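Local atomic coordinates of methyl-accepting chemotaxis protein (Campylobacter jejuni, PDB entry 6W3T), a protein that probably senses amino acids and similar small molecules outside the cell through a Cache-type (PDC) sensor domain and passes the signal on to the chemotaxis machinery. Residues His74-Leu79 with Val159-Glu164; Ala78-Leu83 with Asp133-Gln138. One frame throughout, in Å; residues are numbered along the deposited sequence.

Interaction 1: residues His74-Leu79 with Val159-Glu164. With NVA (norvaline), chain C; SO4 (sulfate ion), chain D.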
ATOM      1  N   HIS A  74       8.136 -17.105  -0.235  1.00 10.30           N
ATOM      2  CA  HIS A  74       9.164 -17.116  -1.261  1.00 14.91           C
ATOM      3  C   HIS A  74       8.617 -16.659  -2.601  1.00 16.65           C
ATOM      4  O   HIS A  74       9.271 -15.889  -3.306  1.00 16.57           O
ATOM      5  CB  HIS A  74       9.760 -18.512  -1.374  1.00 15.19           C
ATOM      6  CG  HIS A  74      10.710 -18.841  -0.270  1.00 17.67           C
ATOM      7  ND1 HIS A  74      11.152 -20.123  -0.024  1.00 14.38           N
ATOM      8  CD2 HIS A  74      11.311 -18.051   0.650  1.00 19.58           C
ATOM      9  CE1 HIS A  74      11.978 -20.109   1.007  1.00 20.88           C
ATOM     10  NE2 HIS A  74      12.096 -18.864   1.430  1.00 15.77           N
ATOM     11  N   SER A  75       7.408 -17.106  -2.962  1.00 15.12           N
ATOM     12  CA  SER A  75       6.903 -16.873  -4.313  1.00 19.58           C
ATOM     13  C   SER A  75       6.726 -15.391  -4.624  1.00 23.79           C
ATOM     14  O   SER A  75       6.881 -14.980  -5.781  1.00 14.84           O
ATOM     15  CB  SER A  75       5.579 -17.606  -4.513  1.00 20.33           C
ATOM     16  OG  SER A  75       4.554 -16.929  -3.825  1.00 27.64           O
ATOM     17  N   ILE A  76       6.389 -14.593  -3.609  0.74 14.13           N
ATOM     18  CA  ILE A  76       6.188 -13.156  -3.747  0.74 20.25           C
ATOM     19  C   ILE A  76       7.308 -12.351  -3.100  0.74 20.93           C
ATOM     20  O   ILE A  76       7.265 -11.112  -3.138  0.74 19.80           O
ATOM     21  CB  ILE A  76       4.815 -12.732  -3.182  0.74 18.29           C
ATOM     22  CG1 ILE A  76       4.309 -11.448  -3.863  0.74 17.51           C
ATOM     23  CG2 ILE A  76       4.858 -12.597  -1.656  0.74 15.50           C
ATOM     24  CD1 ILE A  76       2.844 -11.106  -3.528  0.74 13.05           C
ATOM     25  N   ASN A  77       8.321 -13.014  -2.531  1.00 16.48           N
ATOM     26  CA  ASN A  77       9.381 -12.354  -1.781  1.00 18.76           C
ATOM     27  C   ASN A  77       8.792 -11.447  -0.698  1.00 23.74           C
ATOM     28  O   ASN A  77       9.103 -10.257  -0.604  1.00 17.99           O
ATOM     29  CB  ASN A  77      10.319 -11.572  -2.712  1.00 19.02           C
ATOM     30  CG  ASN A  77      11.553 -11.070  -1.990  1.00 26.61           C
ATOM     31  OD1 ASN A  77      12.028 -11.704  -1.048  1.00 29.26           O
ATOM     32  ND2 ASN A  77      12.061  -9.916  -2.409  1.00 34.85           N
ATOM     33  N   ALA A  78       7.900 -12.014   0.110  1.00 17.56           N
ATOM     34  CA  ALA A  78       7.379 -11.257   1.232  1.00 17.76           C
ATOM     35  C   ALA A  78       8.416 -11.209   2.353  1.00  9.46           C
ATOM     36  O   ALA A  78       9.357 -12.006   2.411  1.00 16.83           O
ATOM     37  CB  ALA A  78       6.062 -11.863   1.737  1.00 11.03           C
ATOM     38  N   LEU A  79       8.234 -10.260   3.259  1.00 10.11           N
ATOM     39  CA  LEU A  79       9.124 -10.198   4.412  1.00 16.40           C
ATOM     40  C   LEU A  79       8.721 -11.225   5.472  1.00 16.62           C
ATOM     41  O   LEU A  79       9.567 -11.974   5.975  1.00 19.61           O
ATOM     42  CB  LEU A  79       9.117  -8.787   4.989  1.00  9.23           C
ATOM     43  CG  LEU A  79      10.255  -8.483   5.963  1.00 28.16           C
ATOM     44  CD1 LEU A  79      11.598  -8.444   5.219  1.00 25.29           C
ATOM     45  CD2 LEU A  79      10.009  -7.181   6.702  1.00 22.52           C
ATOM     46  N   VAL A 159       0.280 -11.066   5.979  1.00 12.82           N
ATOM     47  CA  VAL A 159       1.314 -10.979   4.952  1.00  9.42           C
ATOM     48  C   VAL A 159       1.942  -9.588   5.005  1.00 11.24           C
ATOM     49  O   VAL A 159       1.240  -8.588   4.819  1.00 10.34           O
ATOM     50  CB  VAL A 159       0.747 -11.253   3.552  1.00 12.55           C
ATOM     51  CG1 VAL A 159       1.815 -10.994   2.487  1.00  8.12           C
ATOM     52  CG2 VAL A 159       0.179 -12.700   3.474  1.00  8.33           C
ATOM     53  N   ASP A 160       3.257  -9.519   5.242  1.00  5.85           N
ATOM     54  CA  ASP A 160       3.967  -8.245   5.349  1.00  7.28           C
ATOM     55  C   ASP A 160       4.750  -7.997   4.062  1.00  6.47           C
ATOM     56  O   ASP A 160       5.644  -8.780   3.716  1.00 13.35           O
ATOM     57  CB  ASP A 160       4.933  -8.231   6.537  1.00  9.74           C
ATOM     58  CG  ASP A 160       4.238  -8.359   7.882  1.00 15.64           C
ATOM     59  OD1 ASP A 160       2.994  -8.186   7.961  1.00 12.68           O
ATOM     60  OD2 ASP A 160       4.962  -8.610   8.873  1.00 16.74           O
ATOM     61  N   ILE A 161       4.435  -6.919   3.369  1.00 12.56           N
ATOM     62  CA  ILE A 161       5.187  -6.482   2.192  1.00 13.21           C
ATOM     63  C   ILE A 161       5.955  -5.223   2.572  1.00  8.88           C
ATOM     64  O   ILE A 161       5.364  -4.306   3.155  1.00 13.14           O
ATOM     65  CB  ILE A 161       4.255  -6.214   0.993  1.00 11.01           C
ATOM     66  CG1 ILE A 161       3.309  -7.407   0.777  1.00  6.31           C
ATOM     67  CG2 ILE A 161       5.074  -5.887  -0.301  1.00 11.22           C
ATOM     68  CD1 ILE A 161       4.024  -8.687   0.293  1.00  6.89           C
ATOM     69  N   PRO A 162       7.262  -5.141   2.301  1.00 14.14           N
ATOM     70  CA  PRO A 162       7.994  -3.900   2.599  1.00 17.79           C
ATOM     71  C   PRO A 162       7.343  -2.708   1.918  1.00 10.47           C
ATOM     72  O   PRO A 162       7.100  -2.720   0.712  1.00 19.19           O
ATOM     73  CB  PRO A 162       9.396  -4.165   2.037  1.00 14.78           C
ATOM     74  CG  PRO A 162       9.547  -5.631   2.058  1.00 18.17           C
ATOM     75  CD  PRO A 162       8.158  -6.209   1.827  1.00 16.90           C
ATOM     76  N   SER A 163       7.027  -1.688   2.713  1.00 11.30           N
ATOM     77  CA  SER A 163       6.480  -0.458   2.170  1.00 17.42           C
ATOM     78  C   SER A 163       7.431   0.178   1.168  1.00 17.73           C
ATOM     79  O   SER A 163       6.989   0.915   0.287  1.00 15.78           O
ATOM     80  CB  SER A 163       6.178   0.517   3.306  1.00 16.11           C
ATOM     81  OG  SER A 163       7.329   0.692   4.110  1.00 25.00           O
ATOM     82  N   GLU A 164       8.725  -0.123   1.266  1.00 20.24           N
ATOM     83  CA  GLU A 164       9.676   0.354   0.270  1.00 23.34           C
ATOM     84  C   GLU A 164       9.355  -0.170  -1.126  1.00 24.77           C
ATOM     85  O   GLU A 164       9.668   0.495  -2.121  1.00 14.86           O
ATOM     86  CB  GLU A 164      11.095  -0.044   0.672  1.00 20.07           C
ATOM     87  CG  GLU A 164      12.168   0.609  -0.205  1.00 48.70           C
ATOM     88  CD  GLU A 164      13.559   0.044   0.023  1.00 52.12           C
ATOM     89  OE1 GLU A 164      13.827  -0.449   1.138  1.00 53.38           O
ATOM     90  OE2 GLU A 164      14.380   0.095  -0.922  1.00 69.17           O
TER
HETATM   91  N   NVA C 301       4.592  -7.422  11.172  1.00 12.78           N
HETATM   92  CA  NVA C 301       3.791  -8.078  12.204  1.00 13.19           C
HETATM   93  CB  NVA C 301       4.295  -9.482  12.570  1.00 18.40           C
HETATM   94  CG  NVA C 301       3.373 -10.388  13.382  1.00 16.15           C
HETATM   95  CD  NVA C 301       4.031 -11.743  13.433  1.00  7.96           C
HETATM   96  C   NVA C 301       3.866  -7.224  13.454  1.00 21.40           C
HETATM   97  O   NVA C 301       4.705  -6.350  13.715  1.00 19.96           O
HETATM   98  OXT NVA C 301       2.890  -7.477  14.374  1.00 19.63           O
HETATM   99  S   SO4 D 302      14.771 -17.808   3.562  1.00 47.79           S
HETATM  100  O1  SO4 D 302      15.659 -17.640   4.711  1.00 66.71           O
HETATM  101  O2  SO4 D 302      14.037 -16.563   3.353  1.00 38.98           O
HETATM  102  O3  SO4 D 302      15.529 -18.153   2.356  1.00 40.20           O
HETATM  103  O4  SO4 D 302      13.834 -18.898   3.850  1.00 40.13           O
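Leu79 N donates to Asp160 O at 3.0 Å, a bond bent to 152° at the hydrogen that joins the chain just after helix 58-76 to the end of strand 152-162. Small and apolar side chains close in around it. A small side chain suits Ala78, whose methyl lies close to the strand backbone: CB is 3.7 Å from Asp160 O and 4.0 Å from Ile161 CD1. The CB of Ile161 points away from segment 74-79, but with CG1 anti to the carbonyl carbon (chi1 -50°) its CD1 swings back, also reaching Ile76 CG2 at 4.4 Å. On the other flank Leu79 CB rests against Pro162 CD, 4.2 Å away. Asn77, the first residue to leave helical angles, has positive phi in a Schellman motif, which turns the chain toward the sheet; asparagine tolerates such left-handed backbone angles. Helix 4-48 covers Ile76 and Ile161 through Phe39 and Phe32. The Asp160 carboxylate reaches the ligand instead. OD2 accepts from the norvaline N at 2.6 Å and from Asn80 ND2, while Thr142 and Tyr82 hold OD1, which fixes the group's rotation. A carboxylate so anchored, facing the ligand's amino group, is characteristic of amino-acid-binding pockets in the membrane-distal module of dCache sensors.

Interaction 2: residues Ala78-Leu83 with Asp133-Gln138. With NVA (norvaline), chain C.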
ATOM      1  N   ALA A  78       7.900 -12.014   0.110  1.00 17.56           N
ATOM      2  CA  ALA A  78       7.379 -11.257   1.232  1.00 17.76           C
ATOM      3  C   ALA A  78       8.416 -11.209   2.353  1.00  9.46           C
ATOM      4  O   ALA A  78       9.357 -12.006   2.411  1.00 16.83           O
ATOM      5  CB  ALA A  78       6.062 -11.863   1.737  1.00 11.03           C
ATOM      6  N   LEU A  79       8.234 -10.260   3.259  1.00 10.11           N
ATOM      7  CA  LEU A  79       9.124 -10.198   4.412  1.00 16.40           C
ATOM      8  C   LEU A  79       8.721 -11.225   5.472  1.00 16.62           C
ATOM      9  O   LEU A  79       9.567 -11.974   5.975  1.00 19.61           O
ATOM     10  CB  LEU A  79       9.117  -8.787   4.989  1.00  9.23           C
ATOM     11  CG  LEU A  79      10.255  -8.483   5.963  1.00 28.16           C
ATOM     12  CD1 LEU A  79      11.598  -8.444   5.219  1.00 25.29           C
ATOM     13  CD2 LEU A  79      10.009  -7.181   6.702  1.00 22.52           C
ATOM     14  N   ASN A  80       7.437 -11.256   5.830  1.00 14.03           N
ATOM     15  CA  ASN A  80       6.871 -12.206   6.785  1.00 15.76           C
ATOM     16  C   ASN A  80       5.532 -12.696   6.270  1.00 10.34           C
ATOM     17  O   ASN A  80       4.767 -11.919   5.688  1.00 12.57           O
ATOM     18  CB  ASN A  80       6.608 -11.598   8.164  1.00 11.36           C
ATOM     19  CG  ASN A  80       7.823 -10.992   8.779  1.00 22.26           C
ATOM     20  OD1 ASN A  80       8.784 -11.697   9.099  1.00 16.91           O
ATOM     21  ND2 ASN A  80       7.781  -9.674   8.996  1.00 15.75           N
ATOM     22  N   VAL A  81       5.240 -13.971   6.524  1.00 13.07           N
ATOM     23  CA  VAL A  81       3.915 -14.540   6.306  1.00 14.89           C
ATOM     24  C   VAL A  81       3.584 -15.418   7.509  1.00 14.56           C
ATOM     25  O   VAL A  81       4.408 -16.235   7.932  1.00 13.37           O
ATOM     26  CB  VAL A  81       3.830 -15.368   5.007  1.00 11.02           C
ATOM     27  CG1 VAL A  81       2.416 -15.974   4.856  1.00 10.07           C
ATOM     28  CG2 VAL A  81       4.228 -14.537   3.783  1.00  8.61           C
ATOM     29  N   TYR A  82       2.381 -15.267   8.054  1.00 11.54           N
ATOM     30  CA  TYR A  82       2.130 -15.874   9.353  1.00 13.48           C
ATOM     31  C   TYR A  82       0.643 -16.136   9.551  1.00 16.74           C
ATOM     32  O   TYR A  82      -0.210 -15.582   8.856  1.00 16.25           O
ATOM     33  CB  TYR A  82       2.682 -14.996  10.488  1.00  7.00           C
ATOM     34  CG  TYR A  82       2.439 -13.511  10.320  1.00 15.65           C
ATOM     35  CD1 TYR A  82       3.292 -12.724   9.539  1.00 15.69           C
ATOM     36  CD2 TYR A  82       1.359 -12.893  10.939  1.00 12.27           C
ATOM     37  CE1 TYR A  82       3.069 -11.356   9.385  1.00 11.23           C
ATOM     38  CE2 TYR A  82       1.128 -11.539  10.795  1.00 10.74           C
ATOM     39  CZ  TYR A  82       1.982 -10.778  10.015  1.00 15.05           C
ATOM     40  OH  TYR A  82       1.736  -9.439   9.877  1.00 10.30           O
ATOM     41  N   LEU A  83       0.359 -16.994  10.529  1.00 16.28           N
ATOM     42  CA  LEU A  83      -0.995 -17.313  10.964  1.00 13.96           C
ATOM     43  C   LEU A  83      -1.065 -17.106  12.475  1.00 13.04           C
ATOM     44  O   LEU A  83      -0.354 -17.781  13.225  1.00 13.95           O
ATOM     45  CB  LEU A  83      -1.356 -18.757  10.592  1.00 13.08           C
ATOM     46  CG  LEU A  83      -2.760 -19.254  10.958  1.00 12.36           C
ATOM     47  CD1 LEU A  83      -3.837 -18.440  10.246  1.00  9.42           C
ATOM     48  CD2 LEU A  83      -2.889 -20.734  10.611  1.00 10.01           C
ATOM     49  N   ASP A 133       7.637  -3.246  11.410  1.00 20.84           N
ATOM     50  CA  ASP A 133       7.472  -4.652  11.764  1.00 17.87           C
ATOM     51  C   ASP A 133       8.261  -5.013  13.025  1.00 21.00           C
ATOM     52  O   ASP A 133       9.444  -4.682  13.143  1.00 21.60           O
ATOM     53  CB  ASP A 133       7.935  -5.520  10.591  1.00 15.67           C
ATOM     54  CG  ASP A 133       8.062  -6.975  10.959  1.00 16.36           C
ATOM     55  OD1 ASP A 133       7.157  -7.485  11.658  1.00 15.99           O
ATOM     56  OD2 ASP A 133       9.062  -7.606  10.535  1.00 14.57           O
ATOM     57  N   THR A 134       7.616  -5.736  13.952  1.00 19.66           N
ATOM     58  CA  THR A 134       8.313  -6.176  15.165  1.00 23.65           C
ATOM     59  C   THR A 134       9.364  -7.237  14.867  1.00 23.53           C
ATOM     60  O   THR A 134      10.399  -7.290  15.538  1.00 25.64           O
ATOM     61  CB  THR A 134       7.328  -6.747  16.196  1.00 32.57           C
ATOM     62  OG1 THR A 134       6.158  -5.924  16.267  1.00 52.66           O
ATOM     63  CG2 THR A 134       7.980  -6.793  17.561  1.00 25.12           C
ATOM     64  N   VAL A 135       9.126  -8.088  13.870  1.00 20.87           N
ATOM     65  CA  VAL A 135       9.984  -9.254  13.678  1.00 27.58           C
ATOM     66  C   VAL A 135      11.318  -8.861  13.051  1.00 25.09           C
ATOM     67  O   VAL A 135      12.384  -9.223  13.557  1.00 26.31           O
ATOM     68  CB  VAL A 135       9.253 -10.326  12.846  1.00 22.71           C
ATOM     69  CG1 VAL A 135      10.186 -11.514  12.563  1.00 21.66           C
ATOM     70  CG2 VAL A 135       7.970 -10.776  13.573  1.00 16.59           C
ATOM     71  N   LEU A 136      11.298  -8.139  11.932  1.00 23.00           N
ATOM     72  CA  LEU A 136      12.538  -7.817  11.242  1.00 22.66           C
ATOM     73  C   LEU A 136      12.867  -6.330  11.215  1.00 27.77           C
ATOM     74  O   LEU A 136      13.863  -5.945  10.590  1.00 26.77           O
ATOM     75  CB  LEU A 136      12.504  -8.371   9.812  1.00 19.65           C
ATOM     76  CG  LEU A 136      12.443  -9.902   9.775  1.00 26.99           C
ATOM     77  CD1 LEU A 136      12.201 -10.382   8.354  1.00 20.76           C
ATOM     78  CD2 LEU A 136      13.717 -10.514  10.332  1.00 24.61           C
ATOM     79  N   LYS A 137      12.081  -5.489  11.889  1.00 26.13           N
ATOM     80  CA  LYS A 137      12.392  -4.070  12.050  1.00 30.82           C
ATOM     81  C   LYS A 137      12.551  -3.383  10.692  1.00 29.49           C
ATOM     82  O   LYS A 137      13.504  -2.641  10.451  1.00 26.28           O
ATOM     83  CB  LYS A 137      13.648  -3.873  12.910  1.00 31.90           C
ATOM     84  CG  LYS A 137      13.824  -4.862  14.058  1.00 30.39           C
ATOM     85  CD  LYS A 137      12.836  -4.619  15.171  1.00 32.67           C
ATOM     86  CE  LYS A 137      13.186  -5.472  16.391  1.00 41.77           C
ATOM     87  NZ  LYS A 137      12.051  -5.532  17.364  1.00 31.09           N
ATOM     88  N   GLN A 138      11.617  -3.662   9.789  1.00 23.02           N
ATOM     89  CA  GLN A 138      11.494  -2.929   8.536  1.00 20.68           C
ATOM     90  C   GLN A 138      10.069  -2.413   8.423  1.00 19.90           C
ATOM     91  O   GLN A 138       9.137  -2.990   9.000  1.00 22.82           O
ATOM     92  CB  GLN A 138      11.842  -3.804   7.341  1.00 15.89           C
ATOM     93  CG  GLN A 138      13.217  -4.437   7.452  1.00 19.85           C
ATOM     94  CD  GLN A 138      13.569  -5.289   6.261  1.00 29.61           C
ATOM     95  OE1 GLN A 138      13.091  -5.054   5.151  1.00 33.84           O
ATOM     96  NE2 GLN A 138      14.410  -6.289   6.479  1.00 31.09           N
TER
HETATM   97  N   NVA C 301       4.592  -7.422  11.172  1.00 12.78           N
HETATM   98  CA  NVA C 301       3.791  -8.078  12.204  1.00 13.19           C
HETATM   99  CB  NVA C 301       4.295  -9.482  12.570  1.00 18.40           C
HETATM  100  CG  NVA C 301       3.373 -10.388  13.382  1.00 16.15           C
HETATM  101  CD  NVA C 301       4.031 -11.743  13.433  1.00  7.96           C
HETATM  102  C   NVA C 301       3.866  -7.224  13.454  1.00 21.40           C
HETATM  103  O   NVA C 301       4.705  -6.350  13.715  1.00 19.96           O
HETATM  104  OXT NVA C 301       2.890  -7.477  14.374  1.00 19.63           O
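Polar contacts centre on the Asp133 carboxylate, whose OD2 takes a hydrogen bond from Asn80 ND2 at 2.9 Å. The donor lies well above the carboxylate plane, and the amide is turned 59° against it. From the opposite face Leu136 N reaches the same oxygen at 2.7 Å, while Val135 N binds OD1 at 3.0 Å. These two backbone bonds make Asp133 the head of an Asx turn and a wider Asx motif. Its chi1 of 169° swings the carboxylate away from its own N, and OD1 also accepts from the norvaline N, 2.6 Å away. The loop joins strands 126-132 and 139-149 and forms one wall of the ligand pocket in this PDC sensor domain; Thr134 N adds a nearly straight bond (174°) to the ligand's O. Among apolar contacts, the Leu79 and Leu136 side chains run antiparallel alongside one another, Leu79 CG 3.6 Å from Leu136 CD1. Leu79 CD1 also makes a van der Waals contact with the Gln138 amide. Asn80 OD1 is buried against methyls of Val135 and Leu136 without a polar partner. The Tyr82 ring offers a face to the ligand: norvaline CD lies over its centre, 3.7 Å above the plane.

In the fold
Interactions 1 and 2 have centres about 8 Å apart and share Ala78 and Leu79, where the chain passes from helix 58-76 into strand 80-84. Residues 133-138 come next in sequence, in the loop before strand 139-149, and residues 159-164 follow at the end of strand 152-162. Strands 80-84 and 152-162 are antiparallel neighbours in the six-stranded sheet of the PDC domain, and Asn80 O is 2.9 Å from Asp160 N between them. Both interactions touch norvaline, whose amino group is bound by both Asp133 and Asp160. Interaction 1 joins the end of helix 58-76 to the strand carrying Asp160, and interaction 2 joins the start of strand 80-84 to the 133-138 loop.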